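Local coordinates for putative uncharacterized protein gbs1890 (Streptococcus agalactiae NEM316, PDB 4TKZ) that probably relays a phosphoryl group during sugar uptake, as the EIIA component of a mannose-type phosphotransferase system, at residues K3-A8 and Y29-N34; L59-L64 and K86-L91; G90-M95 and T118-G123. All coordinates share one frame; numbering follows the deposited sequence.

Interaction 1: K3-A8 and Y29-N34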
loop_
_atom_site.group_PDB
_atom_site.type_symbol
_atom_site.label_atom_id
_atom_site.label_comp_id
_atom_site.label_asym_id
_atom_site.label_seq_id
_atom_site.Cartn_x
_atom_site.Cartn_y
_atom_site.Cartn_z
ATOM N N LYS A 3 -12.763 -14.929 0.083
ATOM C CA LYS A 3 -12.044 -14.461 1.265
ATOM C C LYS A 3 -10.800 -13.662 0.875
ATOM O O LYS A 3 -10.042 -14.068 -0.010
ATOM C CB LYS A 3 -11.665 -15.636 2.180
ATOM C CG LYS A 3 -10.947 -15.189 3.446
ATOM C CD LYS A 3 -10.699 -16.325 4.410
ATOM C CE LYS A 3 -9.854 -15.856 5.581
ATOM N NZ LYS A 3 -9.919 -16.808 6.733
ATOM N N ILE A 4 -10.598 -12.521 1.533
ATOM C CA ILE A 4 -9.452 -11.651 1.260
ATOM C C ILE A 4 -8.435 -11.762 2.382
ATOM O O ILE A 4 -8.759 -11.519 3.545
ATOM C CB ILE A 4 -9.915 -10.177 1.117
ATOM C CG1 ILE A 4 -10.857 -10.046 -0.072
ATOM C CG2 ILE A 4 -8.723 -9.225 0.939
ATOM C CD1 ILE A 4 -11.519 -8.678 -0.182
ATOM N N ILE A 5 -7.203 -12.131 2.033
ATOM C CA ILE A 5 -6.161 -12.266 3.034
ATOM C C ILE A 5 -5.009 -11.338 2.703
ATOM O O ILE A 5 -4.440 -11.388 1.604
ATOM C CB ILE A 5 -5.647 -13.718 3.099
ATOM C CG1 ILE A 5 -6.812 -14.670 3.342
ATOM C CG2 ILE A 5 -4.596 -13.878 4.197
ATOM C CD1 ILE A 5 -6.386 -16.162 3.398
ATOM N N ILE A 6 -4.661 -10.495 3.666
ATOM C CA ILE A 6 -3.564 -9.555 3.505
ATOM C C ILE A 6 -2.333 -10.024 4.272
ATOM O O ILE A 6 -2.372 -10.156 5.508
ATOM C CB ILE A 6 -3.965 -8.167 4.032
ATOM C CG1 ILE A 6 -5.222 -7.655 3.323
ATOM C CG2 ILE A 6 -2.828 -7.163 3.836
ATOM C CD1 ILE A 6 -5.780 -6.359 3.931
ATOM N N VAL A 7 -1.244 -10.275 3.548
ATOM C CA VAL A 7 0.010 -10.672 4.175
ATOM C C VAL A 7 1.092 -9.669 3.826
ATOM O O VAL A 7 1.375 -9.444 2.647
ATOM C CB VAL A 7 0.467 -12.071 3.703
ATOM C CG1 VAL A 7 1.513 -12.617 4.657
ATOM C CG2 VAL A 7 -0.721 -13.000 3.601
ATOM N N ALA A 8 1.701 -9.054 4.837
ATOM C CA ALA A 8 2.721 -8.044 4.576
ATOM C C ALA A 8 3.669 -7.849 5.752
ATOM O O ALA A 8 3.369 -8.243 6.876
ATOM C CB ALA A 8 2.055 -6.708 4.187
ATOM N N TYR A 29 -14.906 -11.801 6.181
ATOM C CA TYR A 29 -13.962 -12.568 5.382
ATOM C C TYR A 29 -12.806 -11.737 4.844
ATOM O O TYR A 29 -12.433 -11.848 3.675
ATOM C CB TYR A 29 -14.701 -13.259 4.245
ATOM C CG TYR A 29 -15.849 -14.090 4.755
ATOM C CD1 TYR A 29 -15.610 -15.195 5.556
ATOM C CD2 TYR A 29 -17.167 -13.764 4.458
ATOM C CE1 TYR A 29 -16.637 -15.963 6.036
ATOM C CE2 TYR A 29 -18.212 -14.532 4.938
ATOM C CZ TYR A 29 -17.932 -15.636 5.725
ATOM O OH TYR A 29 -18.951 -16.417 6.214
ATOM N N VAL A 30 -12.251 -10.895 5.706
ATOM C CA VAL A 30 -11.062 -10.134 5.371
ATOM C C VAL A 30 -10.141 -10.212 6.575
ATOM O O VAL A 30 -10.496 -9.740 7.654
ATOM C CB VAL A 30 -11.407 -8.647 5.082
ATOM C CG1 VAL A 30 -10.138 -7.852 4.829
ATOM C CG2 VAL A 30 -12.362 -8.534 3.898
ATOM N N VAL A 31 -8.978 -10.839 6.409
ATOM C CA VAL A 31 -8.041 -10.992 7.518
ATOM C C VAL A 31 -6.648 -10.496 7.172
ATOM O O VAL A 31 -6.245 -10.461 5.996
ATOM C CB VAL A 31 -7.934 -12.465 7.984
ATOM C CG1 VAL A 31 -9.303 -13.029 8.298
ATOM C CG2 VAL A 31 -7.268 -13.298 6.924
ATOM N N GLY A 32 -5.899 -10.132 8.204
ATOM C CA GLY A 32 -4.525 -9.716 8.008
ATOM C C GLY A 32 -3.582 -10.652 8.733
ATOM O O GLY A 32 -3.873 -11.113 9.841
ATOM N N ILE A 33 -2.462 -10.952 8.090
ATOM C CA ILE A 33 -1.377 -11.652 8.744
ATOM C C ILE A 33 -0.177 -10.713 8.795
ATOM O O ILE A 33 0.447 -10.424 7.770
ATOM C CB ILE A 33 -1.031 -12.963 7.997
ATOM C CG1 ILE A 33 -2.254 -13.883 7.982
ATOM C CG2 ILE A 33 0.135 -13.649 8.651
ATOM C CD1 ILE A 33 -2.052 -15.203 7.237
ATOM N N ASN A 34 0.140 -10.236 9.995
ATOM C CA ASN A 34 1.254 -9.323 10.177
ATOM C C ASN A 34 2.587 -10.056 10.300
ATOM O O ASN A 34 2.828 -10.744 11.291
ATOM C CB ASN A 34 1.022 -8.439 11.410
ATOM C CG ASN A 34 -0.255 -7.617 11.314
ATOM O OD1 ASN A 34 -0.293 -6.589 10.642
ATOM N ND2 ASN A 34 -1.300 -8.060 12.002
#
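Strands 3-8 and 30-34 run side by side in the same direction, from I4 beside V30 to A8 beside N34, with axes 4.7 Å apart and a twist of -17°. The lacing alternates as expected of parallel strands. I4 and I6 each turn both N-H and C=O toward the neighbour: I4 N donates to Y29 O and I4 O accepts from V31 N, then I6 N donates to V31 O and I6 O accepts from I33 N at 2.7 Å. The A8 N to I33 O bond, at 3.5 Å, is weak, and the ladder fades there.

On the face formed by I5, V7, V31 and I33, V31 is the centre of the packing. Its CG2, placed between the backbone N and the carbonyl carbon, sits 3.9 Å from I5 CG2 as the two branched side chains lie alongside each other. K3 CE lies against both V31 methyls, 3.9 Å from V31 CG2, where the extended lysine passes across the valine; K3 NZ reaches a salt bridge with E51. Farther along, I33 CD1 comes 4.2 Å from I5 CG2, at a slant. On the reverse face I4 CB meets V30 CG2 at 4.1 Å, both side chains pointing the same way, and I6 lies next to G32. Helix 93-102 covers I4 and I6, and L17 of helix 12-24 packs on I6 and V30, whereas helix 41-52 covers I5 and V31. The pair thus forms the two strands of a beta-alpha-beta crossover, connected through helix 12-24, in a parallel sheet of strand order 2-1-3-4 sandwiched between helices.

Interaction 2: L59-L64 and K86-L91; sequences LVLTDL and KVLSGL
L59 to L61 pair with K86 to L88 in a buried parallel ladder, the two strands of a beta-alpha-beta unit whose connection runs through helix 68-76. Strand 84-89 is the last of its own chain's sheet, yet L88 and S89 pair antiparallel with a strand of the second subunit, and the sheet continues across the dimer interface. V60 anchors the regular part: V60 N donates to K86 O at 2.7 Å, and V60 O accepts from L88 N.

At the strand ends L88 O takes two bonds from one residue. T62 N and T62 OG1, the latter at 2.7 Å, approach L88 O from opposite faces of its carbonyl plane. A chi1 of 70° sets OG1 between the backbone N and the carbonyl carbon, facing strand 84-89; the bond should in turn fix the threonine's rotation.

On the face of L59, L61 and L88 the leucines pack alongside one another: L61 CD2 lies beside L88 CD1 at 4.0 Å, and L59 CD1 reaches both K86 CB and L88 CG. Helix 110-122 covers this side. Past the ladder the chain bends at G90, whose positive phi of 88° suits glycine, and L91 folds back so that its CD1 meets L61 CB, the two side chains crossing at about a right angle. D63, whose carboxylate is hydrogen-bonded to H9 through OD2, also serves by its backbone: D63 O accepts from G90 N at 3.2 Å, with the donor above the carbonyl plane. One water ties the loops together, donating to D63 O and L91 O at 2.8 Å each.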
loop_
_atom_site.group_PDB
_atom_site.type_symbol
_atom_site.label_atom_id
_atom_site.label_comp_id
_atom_site.label_asym_id
_atom_site.label_seq_id
_atom_site.Cartn_x
_atom_site.Cartn_y
_atom_site.Cartn_z
ATOM N N LEU A 59 -8.443 -14.631 -2.237
ATOM C CA LEU A 59 -7.559 -13.647 -2.828
ATOM C C LEU A 59 -6.552 -13.216 -1.777
ATOM O O LEU A 59 -6.925 -12.689 -0.730
ATOM C CB LEU A 59 -8.358 -12.446 -3.356
ATOM C CG LEU A 59 -7.525 -11.305 -3.948
ATOM C CD1 LEU A 59 -6.670 -11.766 -5.127
ATOM C CD2 LEU A 59 -8.420 -10.155 -4.359
ATOM N N VAL A 60 -5.274 -13.436 -2.066
ATOM C CA VAL A 60 -4.212 -13.052 -1.147
ATOM C C VAL A 60 -3.478 -11.815 -1.646
ATOM O O VAL A 60 -2.850 -11.820 -2.721
ATOM C CB VAL A 60 -3.188 -14.174 -0.932
ATOM C CG1 VAL A 60 -2.166 -13.724 0.104
ATOM C CG2 VAL A 60 -3.879 -15.464 -0.493
ATOM N N LEU A 61 -3.557 -10.745 -0.862
ATOM C CA LEU A 61 -2.921 -9.500 -1.254
ATOM C C LEU A 61 -1.634 -9.317 -0.462
ATOM O O LEU A 61 -1.656 -9.233 0.761
ATOM C CB LEU A 61 -3.882 -8.332 -1.008
ATOM C CG LEU A 61 -5.257 -8.593 -1.629
ATOM C CD1 LEU A 61 -6.194 -7.414 -1.335
ATOM C CD2 LEU A 61 -5.109 -8.811 -3.138
ATOM N N THR A 62 -0.504 -9.251 -1.154
ATOM C CA THR A 62 0.770 -9.155 -0.452
ATOM C C THR A 62 1.524 -7.927 -0.844
ATOM O O THR A 62 1.298 -7.381 -1.921
ATOM C CB THR A 62 1.681 -10.358 -0.744
ATOM O OG1 THR A 62 2.143 -10.294 -2.104
ATOM C CG2 THR A 62 0.926 -11.658 -0.506
ATOM N N ASP A 63 2.453 -7.510 0.007
ATOM C CA ASP A 63 3.065 -6.204 -0.185
ATOM C C ASP A 63 4.032 -6.121 -1.350
ATOM O O ASP A 63 3.939 -5.213 -2.177
ATOM C CB ASP A 63 3.705 -5.670 1.107
ATOM C CG ASP A 63 4.665 -6.645 1.759
ATOM O OD1 ASP A 63 4.780 -7.810 1.321
ATOM O OD2 ASP A 63 5.318 -6.228 2.741
ATOM N N LEU A 64 4.934 -7.087 -1.432
ATOM C CA LEU A 64 6.153 -6.885 -2.190
ATOM C C LEU A 64 6.561 -8.154 -2.925
ATOM O O LEU A 64 6.717 -9.208 -2.314
ATOM C CB LEU A 64 7.248 -6.455 -1.215
ATOM C CG LEU A 64 8.498 -5.749 -1.718
ATOM C CD1 LEU A 64 8.138 -4.478 -2.489
ATOM C CD2 LEU A 64 9.386 -5.428 -0.527
ATOM N N LYS A 86 -5.621 -16.889 -5.529
ATOM C CA LYS A 86 -4.882 -15.909 -6.311
ATOM C C LYS A 86 -3.957 -15.123 -5.387
ATOM O O LYS A 86 -4.353 -14.723 -4.290
ATOM C CB LYS A 86 -5.854 -14.957 -7.023
ATOM C CG LYS A 86 -6.595 -15.596 -8.196
ATOM C CD LYS A 86 -5.636 -15.886 -9.348
ATOM C CE LYS A 86 -6.386 -16.152 -10.650
ATOM N NZ LYS A 86 -5.558 -16.862 -11.670
ATOM N N VAL A 87 -2.727 -14.902 -5.835
ATOM C CA VAL A 87 -1.733 -14.194 -5.037
ATOM C C VAL A 87 -1.223 -12.981 -5.798
ATOM O O VAL A 87 -0.593 -13.120 -6.856
ATOM C CB VAL A 87 -0.539 -15.109 -4.703
ATOM C CG1 VAL A 87 0.497 -14.365 -3.864
ATOM C CG2 VAL A 87 -1.026 -16.374 -3.979
ATOM N N LEU A 88 -1.497 -11.787 -5.269
ATOM C CA LEU A 88 -0.993 -10.562 -5.886
ATOM C C LEU A 88 0.090 -9.914 -5.024
ATOM O O LEU A 88 0.053 -10.013 -3.795
ATOM C CB LEU A 88 -2.123 -9.538 -6.104
ATOM C CG LEU A 88 -3.417 -9.986 -6.778
ATOM C CD1 LEU A 88 -4.314 -8.763 -7.081
ATOM C CD2 LEU A 88 -3.115 -10.764 -8.049
ATOM N N SER A 89 1.061 -9.271 -5.674
ATOM C CA SER A 89 1.968 -8.346 -4.997
ATOM C C SER A 89 1.553 -6.917 -5.364
ATOM O O SER A 89 0.680 -6.728 -6.214
ATOM C CB SER A 89 3.411 -8.581 -5.414
ATOM O OG SER A 89 3.580 -8.368 -6.802
ATOM N N GLY A 90 2.175 -5.927 -4.723
ATOM C CA GLY A 90 1.963 -4.522 -5.065
ATOM C C GLY A 90 0.805 -3.874 -4.338
ATOM O O GLY A 90 0.280 -2.858 -4.786
ATOM N N LEU A 91 0.410 -4.465 -3.211
ATOM C CA LEU A 91 -0.793 -4.058 -2.484
ATOM C C LEU A 91 -0.845 -2.562 -2.210
ATOM O O LEU A 91 0.062 -2.011 -1.582
ATOM C CB LEU A 91 -0.889 -4.816 -1.153
ATOM C CG LEU A 91 -1.932 -4.314 -0.149
ATOM C CD1 LEU A 91 -3.340 -4.423 -0.730
ATOM C CD2 LEU A 91 -1.833 -5.095 1.149
HETATM O O HOH W 1 2.565 -3.024 -1.056
#

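Interaction 3: G90-M95 and T118-G123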
loop_
_atom_site.group_PDB
_atom_site.type_symbol
_atom_site.label_atom_id
_atom_site.label_comp_id
_atom_site.label_asym_id
_atom_site.label_seq_id
_atom_site.Cartn_x
_atom_site.Cartn_y
_atom_site.Cartn_z
ATOM N N GLY A 90 2.175 -5.927 -4.723
ATOM C CA GLY A 90 1.963 -4.522 -5.065
ATOM C C GLY A 90 0.805 -3.874 -4.338
ATOM O O GLY A 90 0.280 -2.858 -4.786
ATOM N N LEU A 91 0.410 -4.465 -3.211
ATOM C CA LEU A 91 -0.793 -4.058 -2.484
ATOM C C LEU A 91 -0.845 -2.562 -2.210
ATOM O O LEU A 91 0.062 -2.011 -1.582
ATOM C CB LEU A 91 -0.889 -4.816 -1.153
ATOM C CG LEU A 91 -1.932 -4.314 -0.149
ATOM C CD1 LEU A 91 -3.340 -4.423 -0.730
ATOM C CD2 LEU A 91 -1.833 -5.095 1.149
ATOM N N ASN A 92 -1.890 -1.916 -2.717
ATOM C CA ASN A 92 -2.208 -0.517 -2.364
ATOM C C ASN A 92 -3.663 -0.418 -1.918
ATOM O O ASN A 92 -4.377 -1.414 -1.948
ATOM C CB ASN A 92 -1.838 0.485 -3.475
ATOM C CG ASN A 92 -2.501 0.184 -4.807
ATOM O OD1 ASN A 92 -3.553 -0.444 -4.865
ATOM N ND2 ASN A 92 -1.890 0.675 -5.894
ATOM N N LEU A 93 -4.133 0.750 -1.480
ATOM C CA LEU A 93 -5.503 0.787 -0.980
ATOM C C LEU A 93 -6.503 0.565 -2.115
ATOM O O LEU A 93 -7.587 0.031 -1.894
ATOM C CB LEU A 93 -5.798 2.071 -0.180
ATOM C CG LEU A 93 -7.146 2.194 0.551
ATOM C CD1 LEU A 93 -7.410 1.034 1.477
ATOM C CD2 LEU A 93 -7.223 3.511 1.346
ATOM N N SER A 94 -6.132 0.955 -3.333
ATOM C CA SER A 94 -6.977 0.724 -4.503
ATOM C C SER A 94 -7.238 -0.769 -4.702
ATOM O O SER A 94 -8.371 -1.178 -4.980
ATOM C CB SER A 94 -6.307 1.274 -5.765
ATOM O OG SER A 94 -6.323 2.690 -5.790
ATOM N N MET A 95 -6.179 -1.557 -4.577
ATOM C CA MET A 95 -6.267 -3.013 -4.723
ATOM C C MET A 95 -7.259 -3.563 -3.702
ATOM O O MET A 95 -8.156 -4.346 -4.038
ATOM C CB MET A 95 -4.883 -3.640 -4.530
ATOM C CG MET A 95 -4.827 -5.111 -4.843
ATOM S SD MET A 95 -3.168 -5.756 -4.629
ATOM C CE MET A 95 -2.370 -5.139 -6.109
ATOM N N THR A 118 -6.376 -3.967 -12.503
ATOM C CA THR A 118 -6.633 -2.748 -13.259
ATOM C C THR A 118 -6.747 -1.559 -12.321
ATOM O O THR A 118 -6.088 -0.533 -12.529
ATOM C CB THR A 118 -7.926 -2.882 -14.080
ATOM O OG1 THR A 118 -7.752 -3.900 -15.076
ATOM C CG2 THR A 118 -8.288 -1.555 -14.745
ATOM N N SER A 119 -7.572 -1.696 -11.285
ATOM C CA SER A 119 -7.783 -0.600 -10.342
ATOM C C SER A 119 -6.499 -0.251 -9.593
ATOM O O SER A 119 -6.248 0.919 -9.308
ATOM C CB SER A 119 -8.911 -0.934 -9.360
ATOM O OG SER A 119 -10.179 -0.876 -9.996
ATOM N N SER A 120 -5.693 -1.267 -9.282
ATOM C CA SER A 120 -4.435 -1.069 -8.567
ATOM C C SER A 120 -3.519 -0.147 -9.356
ATOM O O SER A 120 -2.919 0.788 -8.809
ATOM C CB SER A 120 -3.739 -2.419 -8.301
ATOM O OG SER A 120 -4.607 -3.305 -7.630
ATOM N N HIS A 121 -3.440 -0.399 -10.655
ATOM C CA HIS A 121 -2.626 0.398 -11.556
ATOM C C HIS A 121 -3.228 1.787 -11.759
ATOM O O HIS A 121 -2.514 2.790 -11.747
ATOM C CB HIS A 121 -2.522 -0.303 -12.910
ATOM C CG HIS A 121 -1.543 -1.432 -12.931
ATOM N ND1 HIS A 121 -0.184 -1.233 -12.836
ATOM C CD2 HIS A 121 -1.720 -2.769 -13.058
ATOM C CE1 HIS A 121 0.435 -2.400 -12.896
ATOM N NE2 HIS A 121 -0.476 -3.349 -13.022
ATOM N N GLU A 122 -4.541 1.839 -11.952
ATOM C CA GLU A 122 -5.214 3.104 -12.203
ATOM C C GLU A 122 -5.142 4.031 -10.997
ATOM O O GLU A 122 -5.320 5.244 -11.125
ATOM C CB GLU A 122 -6.672 2.860 -12.617
ATOM C CG GLU A 122 -6.808 2.190 -13.976
ATOM C CD GLU A 122 -8.242 1.911 -14.360
ATOM O OE1 GLU A 122 -9.043 1.572 -13.466
ATOM O OE2 GLU A 122 -8.565 2.026 -15.562
ATOM N N GLY A 123 -4.880 3.464 -9.824
ATOM C CA GLY A 123 -4.822 4.243 -8.597
ATOM C C GLY A 123 -3.499 4.961 -8.368
ATOM O O GLY A 123 -3.382 5.794 -7.468
#
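N92 ND2 is held by two carbonyls: it donates to S120 O at 3.1 Å and, across the dimer interface, to G90 O of the second subunit. N92 is also the N-cap of helix 93-102, and the contact joins the start of that helix to the last turn of helix 110-122. With chi1 at 57°, CG of N92 sits between its backbone N and carbonyl carbon; from there OD1 accepts from M95 N at 2.9 Å, nearly straight on to the carbonyl oxygen. One amide therefore caps its own helix with the oxygen and clamps the neighbouring helix with the nitrogen. S120 O lies within 8° of the N92 amide plane, although the donor is tilted from the plane of the S120 carbonyl, and these bonds together should hold the amide from flipping.

M95 wraps its chain about the S120 hydroxyl. After an extended start it turns at chi3, -76°, which brings the terminal CE back over the serine, 3.8 Å from S120 CB. S120 OG lies only 3.1 Å from M95 CB and 3.3 Å from M95 CE, a tight fit for an oxygen among methylene and methyl groups; its polar partner is V116 O, one turn earlier in its own helix.

Both segments border the second subunit, where H121 meets its own counterpart from the other chain, the rings nearly parallel and ND1 hydrogen-bonded to ND1. S94 also packs against helix 110-122: its CB touches S119 O at 3.6 Å, while S94 OG rests 3.5 Å from the CA of G123, which presents no side chain.

In the fold
The three contacts run from the sheet edge at strand 30-35, across the sheet, to the helix ends beyond strand 84-89. Interactions 1 and 2, centres 10 Å apart, are joined where I5 O and L61 N, 2.7 Å apart, probably hydrogen-bond. G90 and L91 lie in the ranges of both interactions 2 and 3, though L91 makes its contacts in interaction 2; L91 CD2 also packs 3.5 Å from I6 CG2. M95 CE of interaction 3 comes 3.4 Å from S89 O. H9, next after interaction 1, is probably the phosphorylated histidine, as in mannose-type EIIA relatives; its ND1 is hydrogen-bonded to D63 OD2. Glycerol, probably from the crystallisation liquor, lies about 3 Å from the L64 side chain and likewise from that of S94.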